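Local structure of pectate lyase/Amb allergen (Acidovorax citrulli, 4HWV) at residues I18-A23 with S168-G173; V196-T201 with G481-P486; A396-A401 with A436-A441; K376-N381 with T423-G428; D208-D213 with F272-H277. The protein probably cleaves pectate, a plant cell-wall polysaccharide, by a calcium-dependent lyase reaction, as a secreted right-handed parallel beta-helix enzyme of polysaccharide lyase family 1. All coordinates share one frame; numbering follows the deposited sequence.

Contact 1 of 5, residues I18-A23 with S168-G173; sequences IDSLGA and SLLGIG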
# COMPACT_ATOMS: atom_id res chain seq x y z
N ILE A 18 -26.94 -4.09 -10.52
CA ILE A 18 -26.54 -3.52 -11.80
C ILE A 18 -26.53 -4.57 -12.92
O ILE A 18 -26.27 -5.75 -12.68
CB ILE A 18 -25.15 -2.81 -11.71
CG1 ILE A 18 -24.93 -1.86 -12.88
CG2 ILE A 18 -24.01 -3.83 -11.61
CD1 ILE A 18 -25.80 -0.61 -12.85
N ASP A 19 -26.81 -4.14 -14.14
CA ASP A 19 -26.75 -5.04 -15.29
C ASP A 19 -25.55 -4.75 -16.18
O ASP A 19 -24.59 -4.13 -15.73
CB ASP A 19 -28.07 -5.02 -16.07
CG ASP A 19 -28.39 -3.66 -16.68
OD1 ASP A 19 -27.54 -2.76 -16.68
OD2 ASP A 19 -29.50 -3.51 -17.18
N SER A 20 -25.61 -5.21 -17.42
CA SER A 20 -24.43 -5.23 -18.28
C SER A 20 -24.57 -4.35 -19.49
O SER A 20 -23.71 -4.40 -20.37
CB SER A 20 -24.11 -6.66 -18.72
OG SER A 20 -23.89 -7.50 -17.58
N LEU A 21 -25.62 -3.53 -19.54
CA LEU A 21 -25.88 -2.68 -20.70
C LEU A 21 -25.24 -1.31 -20.55
O LEU A 21 -25.06 -0.80 -19.43
CB LEU A 21 -27.38 -2.51 -20.89
CG LEU A 21 -28.04 -3.85 -21.16
CD1 LEU A 21 -29.53 -3.65 -21.28
CD2 LEU A 21 -27.48 -4.48 -22.42
N GLY A 22 -24.88 -0.73 -21.70
CA GLY A 22 -24.36 0.63 -21.73
C GLY A 22 -23.08 0.80 -22.51
O GLY A 22 -22.56 1.91 -22.59
N ALA A 23 -22.54 -0.28 -23.09
CA ALA A 23 -21.30 -0.17 -23.84
C ALA A 23 -21.37 0.91 -24.91
O ALA A 23 -22.37 1.08 -25.60
CB ALA A 23 -20.94 -1.52 -24.46
N SER A 168 -20.34 -11.60 -17.84
CA SER A 168 -20.31 -10.37 -17.05
C SER A 168 -19.73 -10.62 -15.67
O SER A 168 -20.16 -11.56 -14.99
CB SER A 168 -21.71 -9.79 -16.89
OG SER A 168 -22.19 -9.36 -18.16
N LEU A 169 -18.75 -9.80 -15.29
CA LEU A 169 -18.22 -9.77 -13.93
C LEU A 169 -18.66 -8.45 -13.34
O LEU A 169 -18.25 -7.38 -13.83
CB LEU A 169 -16.69 -9.86 -13.92
CG LEU A 169 -16.11 -11.14 -14.53
CD1 LEU A 169 -14.60 -11.04 -14.66
CD2 LEU A 169 -16.44 -12.34 -13.68
N LEU A 170 -19.50 -8.50 -12.30
CA LEU A 170 -20.16 -7.30 -11.79
C LEU A 170 -19.93 -7.22 -10.29
O LEU A 170 -20.39 -8.08 -9.55
CB LEU A 170 -21.67 -7.33 -12.11
CG LEU A 170 -22.04 -7.43 -13.60
CD1 LEU A 170 -23.54 -7.58 -13.76
CD2 LEU A 170 -21.54 -6.25 -14.45
N GLY A 171 -19.18 -6.23 -9.85
CA GLY A 171 -18.98 -6.08 -8.42
C GLY A 171 -20.27 -5.75 -7.68
O GLY A 171 -21.09 -5.00 -8.20
N ILE A 172 -20.41 -6.27 -6.46
CA ILE A 172 -21.52 -5.88 -5.59
C ILE A 172 -21.12 -4.71 -4.70
O ILE A 172 -20.10 -4.75 -4.00
CB ILE A 172 -21.95 -7.05 -4.68
CG1 ILE A 172 -22.51 -8.19 -5.54
CG2 ILE A 172 -22.94 -6.59 -3.62
CD1 ILE A 172 -22.69 -9.50 -4.79
N GLY A 173 -21.93 -3.65 -4.69
CA GLY A 173 -21.75 -2.63 -3.66
C GLY A 173 -20.52 -1.77 -3.89
O GLY A 173 -20.14 -1.47 -5.03
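Ile18 opens the contact with both its side chain and its carbonyl against Leu170. Its CG2 branch lies 4.2 Å from Leu170 CB, while the rest of the isoleucine side chain turns away, and the backbone O of Ile18 sits 3.5 Å from methyl CD1 of Leu170. That carbonyl also accepts a hydrogen bond from Arg82 NH1. Asp19 takes part through its backbone: its O is 3.9 Å from Leu170 CD2, the second methyl of the same fork, and accepts from Arg198 NH1. Its carboxylate points off to the N-terminal amine of Met1. At Ser20 the contact becomes polar. Ser20 OG and Ser168 OG meet at 2.6 Å in a short hydroxyl-to-hydroxyl hydrogen bond. Both oxygens stand anti to their own carbonyl carbons (chi1 -58° in Ser20 and -67° in Ser168), which turns each one toward the other chain segment. Ser168 OG is also bonded to Gly36 N, giving this buried oxygen two partners. Leu170 CD1 lies 3.8 Å from Ser20 OG and flanks the hydroxyl pair with hydrocarbon. The N-terminal loop thus lies along the outward-facing side chains of strand 167-171, part of one coil of the parallel beta-helix, which runs between strand 79-83 and strand 192-198, with Ile18 and Ser20 reaching across to Arg198 and Val196 of the latter.

Contact 2 of 5, residues V196-T201 with G481-P486; sequences VIRNIT and GKLEGP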
# COMPACT_ATOMS: atom_id res chain seq x y z
N VAL A 196 -18.22 -8.18 -20.27
CA VAL A 196 -18.48 -6.93 -19.57
C VAL A 196 -17.91 -7.06 -18.15
O VAL A 196 -18.14 -8.07 -17.48
CB VAL A 196 -19.99 -6.63 -19.51
CG1 VAL A 196 -20.28 -5.49 -18.52
CG2 VAL A 196 -20.53 -6.34 -20.91
N ILE A 197 -17.17 -6.03 -17.71
CA ILE A 197 -16.57 -6.04 -16.38
C ILE A 197 -16.86 -4.69 -15.74
O ILE A 197 -16.46 -3.66 -16.30
CB ILE A 197 -15.02 -6.28 -16.46
CG1 ILE A 197 -14.73 -7.65 -17.12
CG2 ILE A 197 -14.37 -6.18 -15.10
CD1 ILE A 197 -13.27 -7.89 -17.44
N ARG A 198 -17.58 -4.67 -14.62
CA ARG A 198 -17.99 -3.41 -13.99
C ARG A 198 -17.94 -3.47 -12.47
O ARG A 198 -18.17 -4.51 -11.86
CB ARG A 198 -19.43 -3.03 -14.35
CG ARG A 198 -19.73 -3.10 -15.84
CD ARG A 198 -21.16 -2.72 -16.11
NE ARG A 198 -21.37 -1.27 -16.06
CZ ARG A 198 -22.57 -0.70 -16.13
NH1 ARG A 198 -23.67 -1.45 -16.13
NH2 ARG A 198 -22.66 0.62 -16.18
N ASN A 199 -17.68 -2.30 -11.87
CA ASN A 199 -17.86 -2.09 -10.44
C ASN A 199 -16.95 -2.91 -9.54
O ASN A 199 -17.33 -3.22 -8.41
CB ASN A 199 -19.32 -2.27 -10.03
CG ASN A 199 -19.63 -1.58 -8.71
OD1 ASN A 199 -19.13 -0.49 -8.46
ND2 ASN A 199 -20.46 -2.21 -7.87
N ILE A 200 -15.74 -3.21 -10.01
CA ILE A 200 -14.77 -3.99 -9.23
C ILE A 200 -13.53 -3.13 -9.02
O ILE A 200 -13.11 -2.37 -9.90
CB ILE A 200 -14.40 -5.29 -9.99
CG1 ILE A 200 -15.64 -6.17 -10.11
CG2 ILE A 200 -13.25 -6.05 -9.30
CD1 ILE A 200 -15.56 -7.19 -11.23
N THR A 201 -12.95 -3.25 -7.83
CA THR A 201 -11.63 -2.67 -7.56
C THR A 201 -10.57 -3.77 -7.73
O THR A 201 -10.57 -4.74 -6.98
CB THR A 201 -11.58 -2.05 -6.16
OG1 THR A 201 -12.46 -0.93 -6.15
CG2 THR A 201 -10.18 -1.56 -5.80
N GLY A 481 -17.62 1.50 -6.98
CA GLY A 481 -18.30 2.06 -5.82
C GLY A 481 -19.21 3.23 -6.15
O GLY A 481 -19.61 3.96 -5.25
N LYS A 482 -19.56 3.40 -7.43
CA LYS A 482 -20.39 4.51 -7.87
C LYS A 482 -21.75 4.05 -8.42
O LYS A 482 -22.78 4.66 -8.16
CB LYS A 482 -19.65 5.31 -8.95
CG LYS A 482 -18.32 5.88 -8.52
CD LYS A 482 -18.50 6.99 -7.48
CE LYS A 482 -17.16 7.59 -7.09
NZ LYS A 482 -17.31 8.61 -6.04
N LEU A 483 -21.75 2.96 -9.18
CA LEU A 483 -22.97 2.43 -9.79
C LEU A 483 -23.98 1.89 -8.80
O LEU A 483 -25.19 1.88 -9.08
CB LEU A 483 -22.62 1.32 -10.77
CG LEU A 483 -21.96 1.76 -12.08
CD1 LEU A 483 -21.52 0.55 -12.87
CD2 LEU A 483 -22.94 2.59 -12.92
N GLU A 484 -23.49 1.37 -7.67
CA GLU A 484 -24.36 0.78 -6.66
C GLU A 484 -24.11 1.41 -5.30
O GLU A 484 -23.00 1.86 -5.00
CB GLU A 484 -24.12 -0.74 -6.56
CG GLU A 484 -24.52 -1.52 -7.79
CD GLU A 484 -24.49 -3.03 -7.58
OE1 GLU A 484 -23.96 -3.52 -6.55
OE2 GLU A 484 -25.01 -3.74 -8.46
N GLY A 485 -25.16 1.40 -4.48
CA GLY A 485 -25.00 1.71 -3.07
C GLY A 485 -24.35 0.55 -2.33
O GLY A 485 -24.15 -0.53 -2.88
N PRO A 486 -24.02 0.77 -1.05
CA PRO A 486 -23.37 -0.29 -0.28
C PRO A 486 -24.32 -1.45 -0.02
O PRO A 486 -25.54 -1.28 0.03
CB PRO A 486 -23.02 0.41 1.04
CG PRO A 486 -24.00 1.51 1.14
CD PRO A 486 -24.23 1.99 -0.26
O HOH W 1 -19.09 1.89 -9.89
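This is a buried, mainly polar contact in which the loop following helix 470-477 settles on the end of strand 192-198 and the turn just beyond it. Asn199 carries the polar part. Its OD1 accepts a fairly straight hydrogen bond from Gly481 N at 2.9 Å, the donor lying a little out of the carbonyl plane. The same oxygen accepts a second hydrogen bond, from a water at 2.8 Å, and that water accepts from Lys482 N at 2.9 Å, so one side-chain carbonyl serves two successive backbone amides, one directly and one through solvent. CG of Asn199 stands anti to its backbone N (chi1 -159°), which carries the amide out from the turn toward the C-terminal loop. In the right-handed parallel beta-helix, Asn199 occupies the bend between strands 192-198 and 201-203, where it adopts a left-handed backbone conformation. Its ND2 points the other way and donates to the carbonyls of Gly171 and Gly173 in the preceding coil, bridging neighbouring turns. Glu484 passes near this amide, OE1 being 4.0 Å from Asn199 ND2, but its carboxylate is held by the backbone amides of Gly173, Gly16 and Ile18. Beside this polar cluster, Leu483 lays CD1 over one face of the Arg198 guanidinium, off-centre toward its rim and 3.5 Å from NH2. Arg198 NE forms a salt bridge with Asp240, and NH1 donates to Asp19 O, which should limit how far the flat group can turn under the leucine methyl.

Contact 3 of 5, residues A396-A401 with A436-A441; sequences ADVANA and ADLTAA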
# COMPACT_ATOMS: atom_id res chain seq x y z
N ALA A 396 4.91 18.45 -25.16
CA ALA A 396 5.83 17.35 -25.43
C ALA A 396 5.96 16.34 -24.30
O ALA A 396 6.45 15.24 -24.54
CB ALA A 396 7.19 17.89 -25.83
N ASP A 397 5.54 16.69 -23.09
CA ASP A 397 5.53 15.72 -21.99
C ASP A 397 4.33 14.78 -22.08
O ASP A 397 4.30 13.74 -21.43
CB ASP A 397 5.49 16.41 -20.62
CG ASP A 397 6.69 17.29 -20.36
OD1 ASP A 397 7.84 16.86 -20.61
OD2 ASP A 397 6.49 18.43 -19.90
N VAL A 398 3.34 15.18 -22.88
CA VAL A 398 2.03 14.53 -22.86
C VAL A 398 1.78 13.62 -24.06
O VAL A 398 1.01 12.67 -23.97
CB VAL A 398 0.91 15.60 -22.71
CG1 VAL A 398 -0.49 14.97 -22.70
CG2 VAL A 398 1.14 16.41 -21.44
N ALA A 399 2.44 13.90 -25.18
CA ALA A 399 2.36 13.00 -26.33
C ALA A 399 3.72 12.89 -26.99
O ALA A 399 4.44 13.88 -27.11
CB ALA A 399 1.33 13.50 -27.33
N ASN A 400 4.04 11.69 -27.44
CA ASN A 400 5.28 11.44 -28.19
C ASN A 400 5.05 10.35 -29.23
O ASN A 400 3.95 9.84 -29.34
CB ASN A 400 6.47 11.14 -27.25
CG ASN A 400 6.28 9.87 -26.45
OD1 ASN A 400 5.24 9.27 -26.46
ND2 ASN A 400 7.30 9.51 -25.69
N ALA A 401 6.09 10.00 -29.97
CA ALA A 401 5.97 9.03 -31.05
C ALA A 401 7.15 8.07 -31.04
O ALA A 401 8.26 8.45 -30.69
CB ALA A 401 5.89 9.73 -32.39
N ALA A 436 -3.36 22.76 -25.26
CA ALA A 436 -2.08 22.14 -25.61
C ALA A 436 -2.22 21.44 -26.96
O ALA A 436 -3.10 20.62 -27.14
CB ALA A 436 -1.68 21.15 -24.54
N ASP A 437 -1.35 21.78 -27.89
CA ASP A 437 -1.36 21.16 -29.21
C ASP A 437 -0.50 19.90 -29.20
O ASP A 437 0.70 19.96 -29.43
CB ASP A 437 -0.84 22.15 -30.27
CG ASP A 437 -0.97 21.63 -31.69
OD1 ASP A 437 -1.22 20.42 -31.88
OD2 ASP A 437 -0.83 22.45 -32.63
N LEU A 438 -1.11 18.75 -28.93
CA LEU A 438 -0.32 17.52 -28.84
C LEU A 438 0.19 17.09 -30.20
O LEU A 438 1.25 16.50 -30.31
CB LEU A 438 -1.13 16.38 -28.21
CG LEU A 438 -1.66 16.63 -26.80
CD1 LEU A 438 -2.42 15.41 -26.29
CD2 LEU A 438 -0.55 17.03 -25.81
N THR A 439 -0.58 17.38 -31.25
CA THR A 439 -0.17 16.98 -32.60
C THR A 439 1.17 17.62 -32.99
O THR A 439 2.03 16.97 -33.57
CB THR A 439 -1.26 17.30 -33.63
OG1 THR A 439 -2.46 16.59 -33.29
CG2 THR A 439 -0.82 16.89 -35.02
N ALA A 440 1.35 18.90 -32.66
CA ALA A 440 2.61 19.58 -32.93
C ALA A 440 3.76 18.89 -32.20
O ALA A 440 4.86 18.73 -32.76
CB ALA A 440 2.51 21.06 -32.55
N ALA A 441 3.53 18.48 -30.96
CA ALA A 441 4.55 17.75 -30.22
C ALA A 441 4.87 16.41 -30.86
O ALA A 441 6.02 16.01 -30.96
CB ALA A 441 4.15 17.57 -28.77
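Leu438 and Val398 meet with their side chains crossing obliquely, the leucine fork reaching from the first turn of helix 438-445 to the valine just before strand 399-401. Helix 438-445 packs here against an outer strand of one parallel sheet of the beta-helix, near the end of the coil stack. Leu438 CD2 does most of the touching, lying 3.7 Å from both CB and CG1 of Val398. Val398 CG1 is anti to its backbone N (chi1 179°), which carries that branch to the leucine methyls. Closer to the helix backbone, Ala399 CB abuts Leu438 CB at 3.9 Å, so the short alanine meets the root of the leucine while the valine meets its end. One helical turn on, Ala441 CB presses on the backbone of Ala396, 3.7 Å from its CA. The small residues let the helix come near, with CA of Ala396 and CA of Ala441 only 5.0 Å apart. Phe424 of strand 423-427 also packs on Ala399 and Leu438. The helix start is capped by Asp437 at the N-cap position, whose OD1 receives Ala440 N at 3.1 Å from above the carboxylate plane.

Contact 4 of 5, residues K376-N381 with T423-G428; sequences KVHAEN and TFYDSG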
# COMPACT_ATOMS: atom_id res chain seq x y z
N LYS A 376 -2.99 4.61 -34.68
CA LYS A 376 -3.83 5.66 -35.24
C LYS A 376 -4.64 6.24 -34.08
O LYS A 376 -5.68 5.70 -33.68
CB LYS A 376 -4.71 5.11 -36.37
CG LYS A 376 -3.86 4.56 -37.53
CD LYS A 376 -4.66 3.90 -38.62
CE LYS A 376 -3.71 3.17 -39.57
NZ LYS A 376 -2.98 2.06 -38.86
N VAL A 377 -4.10 7.30 -33.51
CA VAL A 377 -4.59 7.85 -32.25
C VAL A 377 -5.45 9.08 -32.50
O VAL A 377 -5.09 9.96 -33.28
CB VAL A 377 -3.40 8.21 -31.31
CG1 VAL A 377 -3.89 8.88 -30.05
CG2 VAL A 377 -2.59 6.95 -31.00
N HIS A 378 -6.61 9.12 -31.84
CA HIS A 378 -7.54 10.24 -32.00
C HIS A 378 -7.90 10.70 -30.58
O HIS A 378 -8.57 9.96 -29.85
CB HIS A 378 -8.80 9.76 -32.74
CG HIS A 378 -9.65 10.87 -33.27
ND1 HIS A 378 -9.52 11.35 -34.56
CD2 HIS A 378 -10.68 11.56 -32.71
CE1 HIS A 378 -10.40 12.31 -34.75
NE2 HIS A 378 -11.13 12.45 -33.66
N ALA A 379 -7.45 11.89 -30.21
CA ALA A 379 -7.59 12.37 -28.83
C ALA A 379 -8.44 13.63 -28.79
O ALA A 379 -8.12 14.61 -29.45
CB ALA A 379 -6.21 12.68 -28.24
N GLU A 380 -9.52 13.61 -28.00
CA GLU A 380 -10.42 14.76 -27.94
C GLU A 380 -10.79 15.14 -26.52
O GLU A 380 -11.22 14.29 -25.73
CB GLU A 380 -11.71 14.48 -28.73
CG GLU A 380 -11.48 14.38 -30.23
CD GLU A 380 -12.64 13.78 -30.99
OE1 GLU A 380 -13.19 12.77 -30.52
OE2 GLU A 380 -12.97 14.31 -32.07
N ASN A 381 -10.68 16.44 -26.22
CA ASN A 381 -11.18 17.00 -24.96
C ASN A 381 -10.71 16.23 -23.72
O ASN A 381 -11.49 15.93 -22.81
CB ASN A 381 -12.71 17.15 -24.98
CG ASN A 381 -13.17 18.16 -26.03
OD1 ASN A 381 -12.45 18.47 -26.99
ND2 ASN A 381 -14.39 18.65 -25.86
N THR A 423 -0.62 7.60 -37.37
CA THR A 423 -1.29 8.90 -37.42
C THR A 423 -1.76 9.37 -36.05
O THR A 423 -2.05 8.56 -35.16
CB THR A 423 -2.48 8.90 -38.41
OG1 THR A 423 -3.56 8.13 -37.87
CG2 THR A 423 -2.08 8.32 -39.75
N PHE A 424 -1.81 10.68 -35.88
CA PHE A 424 -2.21 11.27 -34.60
C PHE A 424 -3.07 12.50 -34.84
O PHE A 424 -2.72 13.36 -35.65
CB PHE A 424 -0.97 11.63 -33.77
CG PHE A 424 -1.29 12.17 -32.39
CD1 PHE A 424 -1.58 13.52 -32.20
CD2 PHE A 424 -1.28 11.33 -31.29
CE1 PHE A 424 -1.87 14.01 -30.92
CE2 PHE A 424 -1.57 11.81 -30.02
CZ PHE A 424 -1.88 13.15 -29.84
N TYR A 425 -4.20 12.57 -34.14
CA TYR A 425 -5.07 13.73 -34.16
C TYR A 425 -5.37 14.12 -32.73
O TYR A 425 -5.63 13.27 -31.90
CB TYR A 425 -6.39 13.39 -34.87
CG TYR A 425 -7.44 14.47 -34.78
CD1 TYR A 425 -8.35 14.50 -33.71
CD2 TYR A 425 -7.56 15.44 -35.77
CE1 TYR A 425 -9.32 15.49 -33.62
CE2 TYR A 425 -8.54 16.42 -35.69
CZ TYR A 425 -9.42 16.44 -34.61
OH TYR A 425 -10.39 17.41 -34.54
N ASP A 426 -5.33 15.41 -32.43
CA ASP A 426 -5.95 15.88 -31.19
C ASP A 426 -6.69 17.18 -31.35
O ASP A 426 -6.37 18.02 -32.20
CB ASP A 426 -4.98 15.95 -29.99
CG ASP A 426 -4.12 17.22 -29.98
OD1 ASP A 426 -3.48 17.52 -31.01
OD2 ASP A 426 -4.06 17.91 -28.92
N SER A 427 -7.71 17.34 -30.52
CA SER A 427 -8.46 18.57 -30.42
C SER A 427 -8.89 18.74 -28.97
O SER A 427 -9.15 17.76 -28.27
CB SER A 427 -9.69 18.50 -31.32
OG SER A 427 -10.41 19.71 -31.29
N GLY A 428 -8.98 19.98 -28.51
CA GLY A 428 -9.49 20.26 -27.19
C GLY A 428 -8.65 19.79 -26.01
O GLY A 428 -9.15 19.77 -24.90
O HOH W 2 -5.40 9.17 -36.03
O HOH W 3 -12.44 16.82 -32.79
O HOH W 4 -12.50 19.57 -29.45
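His378 and Tyr425 both carry CG anti to the backbone N (chi1 -165° and 172°), and this shared choice sends both side chains off the same face of the sheet along a common direction, so that the rings overlap. They form an offset stack, centroids 4.3 Å apart and planes 11° from parallel. Beneath them, strands 376-380 and 423-427 run parallel and in register, their axes 4.6 Å apart. The backbone bonds alternate as in any parallel pair: Val377 N donates to Thr423 O and its O accepts from Tyr425 N, then Ala379 N and O do the same with Tyr425 and Ser427, and Asn381 N closes the series on Ser427 O. Both strands belong to the stacked coils of the right-handed parallel beta-helix. On the opposite face, Val377 CG1 rests 3.7 Å from Phe424 CE2, and Ala379 CB touches Asp426 CB at 3.9 Å; helix 438-445 covers Phe424 there. Back on the stacked-ring face, His378 NE2 makes a weak bond to Glu380 OE2 at 3.1 Å. A water donates to that oxygen and is hydrogen-bonded to Tyr425 OH, while Glu380 OE1 is held by Tyr462 and His347. A further water bridges Val377 O to Thr423 OG1. The weak bond to Glu380 would at most bias the turn of the imidazole, and the tyrosine ring is probably kept flat mainly by the stack. The nearby carboxylate may slightly favour a protonated imidazole, though its charge is shared with Tyr462, His347 and a water.

Contact 5 of 5, residues D208-D213 with F272-H277; sequences DFPQWD and FKVQHH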
# COMPACT_ATOMS: atom_id res chain seq x y z
N ASP A 208 5.93 -12.52 -8.22
CA ASP A 208 6.96 -12.81 -7.23
C ASP A 208 8.28 -13.29 -7.81
O ASP A 208 9.24 -13.44 -7.07
CB ASP A 208 6.44 -13.84 -6.24
CG ASP A 208 5.55 -13.20 -5.21
OD1 ASP A 208 6.07 -12.40 -4.40
OD2 ASP A 208 4.35 -13.49 -5.21
N PHE A 209 8.30 -13.50 -9.13
CA PHE A 209 9.49 -14.06 -9.80
C PHE A 209 9.84 -13.27 -11.06
O PHE A 209 9.91 -13.83 -12.16
CB PHE A 209 9.27 -15.55 -10.08
CG PHE A 209 9.07 -16.33 -8.81
CD1 PHE A 209 10.18 -16.65 -8.02
CD2 PHE A 209 7.80 -16.67 -8.36
CE1 PHE A 209 10.02 -17.30 -6.81
CE2 PHE A 209 7.64 -17.32 -7.14
CZ PHE A 209 8.75 -17.63 -6.37
N PRO A 210 10.09 -11.96 -10.91
CA PRO A 210 10.50 -11.18 -12.09
C PRO A 210 11.80 -11.71 -12.67
O PRO A 210 12.65 -12.25 -11.93
CB PRO A 210 10.70 -9.77 -11.52
CG PRO A 210 11.03 -10.01 -10.09
CD PRO A 210 10.19 -11.18 -9.67
N GLN A 211 11.97 -11.56 -13.97
CA GLN A 211 13.13 -12.04 -14.66
C GLN A 211 14.04 -10.87 -14.97
O GLN A 211 13.59 -9.82 -15.41
CB GLN A 211 12.72 -12.69 -15.98
CG GLN A 211 13.89 -13.27 -16.78
CD GLN A 211 13.48 -13.58 -18.20
OE1 GLN A 211 13.03 -12.69 -18.93
NE2 GLN A 211 13.60 -14.85 -18.60
N TRP A 212 15.34 -11.07 -14.75
CA TRP A 212 16.31 -10.10 -15.23
C TRP A 212 16.65 -10.40 -16.69
O TRP A 212 17.08 -11.51 -17.01
CB TRP A 212 17.58 -10.12 -14.37
CG TRP A 212 18.67 -9.23 -14.89
CD1 TRP A 212 19.86 -9.64 -15.42
CD2 TRP A 212 18.69 -7.79 -14.91
NE1 TRP A 212 20.61 -8.54 -15.79
CE2 TRP A 212 19.93 -7.40 -15.47
CE3 TRP A 212 17.79 -6.80 -14.50
CZ2 TRP A 212 20.27 -6.06 -15.66
CZ3 TRP A 212 18.14 -5.46 -14.67
CH2 TRP A 212 19.38 -5.10 -15.26
N ASP A 213 16.42 -9.44 -17.58
CA ASP A 213 16.80 -9.63 -18.97
C ASP A 213 17.96 -8.68 -19.24
O ASP A 213 17.73 -7.49 -19.44
CB ASP A 213 15.65 -9.34 -19.93
CG ASP A 213 16.04 -9.53 -21.39
OD1 ASP A 213 17.23 -9.76 -21.72
OD2 ASP A 213 15.13 -9.46 -22.24
N PHE A 272 16.77 0.17 -13.07
CA PHE A 272 17.06 -1.21 -12.73
C PHE A 272 16.29 -1.68 -11.49
O PHE A 272 16.63 -2.69 -10.88
CB PHE A 272 18.58 -1.37 -12.59
CG PHE A 272 19.32 -0.78 -13.77
CD1 PHE A 272 19.15 -1.32 -15.03
CD2 PHE A 272 20.12 0.35 -13.63
CE1 PHE A 272 19.79 -0.77 -16.13
CE2 PHE A 272 20.75 0.90 -14.72
CZ PHE A 272 20.58 0.34 -15.99
N LYS A 273 15.20 -0.97 -11.17
CA LYS A 273 14.33 -1.39 -10.08
C LYS A 273 13.80 -2.80 -10.36
O LYS A 273 13.67 -3.22 -11.52
CB LYS A 273 13.14 -0.43 -9.92
CG LYS A 273 12.16 -0.45 -11.09
CD LYS A 273 11.01 0.53 -10.91
CE LYS A 273 11.51 1.95 -11.12
NZ LYS A 273 10.51 2.95 -10.74
N VAL A 274 13.49 -3.54 -9.29
CA VAL A 274 12.92 -4.85 -9.46
C VAL A 274 11.42 -4.68 -9.65
O VAL A 274 10.65 -4.58 -8.69
CB VAL A 274 13.24 -5.77 -8.27
CG1 VAL A 274 12.69 -7.16 -8.51
CG2 VAL A 274 14.76 -5.87 -8.03
N GLN A 275 11.02 -4.66 -10.91
CA GLN A 275 9.65 -4.40 -11.32
C GLN A 275 8.81 -5.66 -11.18
O GLN A 275 9.03 -6.63 -11.90
CB GLN A 275 9.65 -3.91 -12.77
CG GLN A 275 8.28 -3.63 -13.37
CD GLN A 275 7.47 -2.67 -12.53
OE1 GLN A 275 6.68 -3.09 -11.66
NE2 GLN A 275 7.65 -1.37 -12.76
N HIS A 276 7.87 -5.63 -10.24
CA HIS A 276 6.99 -6.75 -9.97
C HIS A 276 5.63 -6.65 -10.68
O HIS A 276 4.80 -7.56 -10.56
CB HIS A 276 6.74 -6.86 -8.46
CG HIS A 276 7.96 -7.26 -7.68
ND1 HIS A 276 8.34 -8.58 -7.50
CD2 HIS A 276 8.85 -6.52 -6.98
CE1 HIS A 276 9.43 -8.62 -6.76
NE2 HIS A 276 9.76 -7.39 -6.43
N HIS A 277 5.40 -5.56 -11.40
CA HIS A 277 4.14 -5.36 -12.10
C HIS A 277 4.35 -5.33 -13.60
O HIS A 277 5.49 -5.18 -14.08
CB HIS A 277 3.48 -4.06 -11.67
CG HIS A 277 3.15 -4.04 -10.22
ND1 HIS A 277 3.79 -3.20 -9.32
CD2 HIS A 277 2.27 -4.77 -9.50
CE1 HIS A 277 3.28 -3.41 -8.11
NE2 HIS A 277 2.37 -4.36 -8.19
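The backbones of Asp208-Asp213 and Phe272-His277 pass in roughly opposite directions, 152° apart end to end, and come nearest where CA of Pro210 and CA of His276 are 6.0 Å apart. No hydrogen bond joins them directly; the contact is made by side chains, with the Pro210 ring in the middle. Its CG touches Val274 CG1 at 3.7 Å, its CB rests 3.6 Å from the carbonyl O of Gln275, and its CD lies 3.9 Å from His276 ND1. The proline is therefore met by three successive residues of the facing loop. His276 ND1 is bonded to the carbonyl of Asp207, which fixes the imidazole alongside the proline, and the edge of that ring approaches Asp208 CA. Both segments belong to loops that project from the parallel beta-helix: Gln211-Asp213 pairs in a small antiparallel hairpin with strand 221-223, and Phe272-His277 leads into strand 281-283. Trp222 of that hairpin also packs on Pro210 and Val274, while Phe209 turns to the other side, against helices 100-105 and 143-159. At the far end Trp212 has CG anti to its backbone N (chi1 174°), sending the indole toward Phe272, whose CD1 meets CH2 of Trp212 at 3.8 Å in the plane of the indole, at its edge. The other end of the loop runs toward the calcium site: Gln275 OE1 accepts from His277 N at 2.8 Å, just ahead of Asp278, a calcium ligand, and the Gln275 side chain lies about 11 Å from the bound calcium ion.

Overall arrangement
From the N terminus, contact 1 comes first, closing a loop from the N-terminal segment to strand 167-171. Contact 2 opens next, on neighbouring strand 192-198, and closes only at 481-486, so contacts 3, 4 and 5 all nest within it. Contacts 1 and 2 touch through Gly173 N and Glu484 OE1, bringing the N-terminal loop and the loop after helix 470-477 to neighbouring coils. Contact 5 then joins two projecting loops, on the opposite side of the chain's centre from contacts 1 and 2. Later, contacts 4 and 3 cross, their segments alternating: 376-381, 396-401, 423-428, 436-441. They meet where Asp426 bonds Thr439 and Leu438, tying strand 423-427 to helix 438-445.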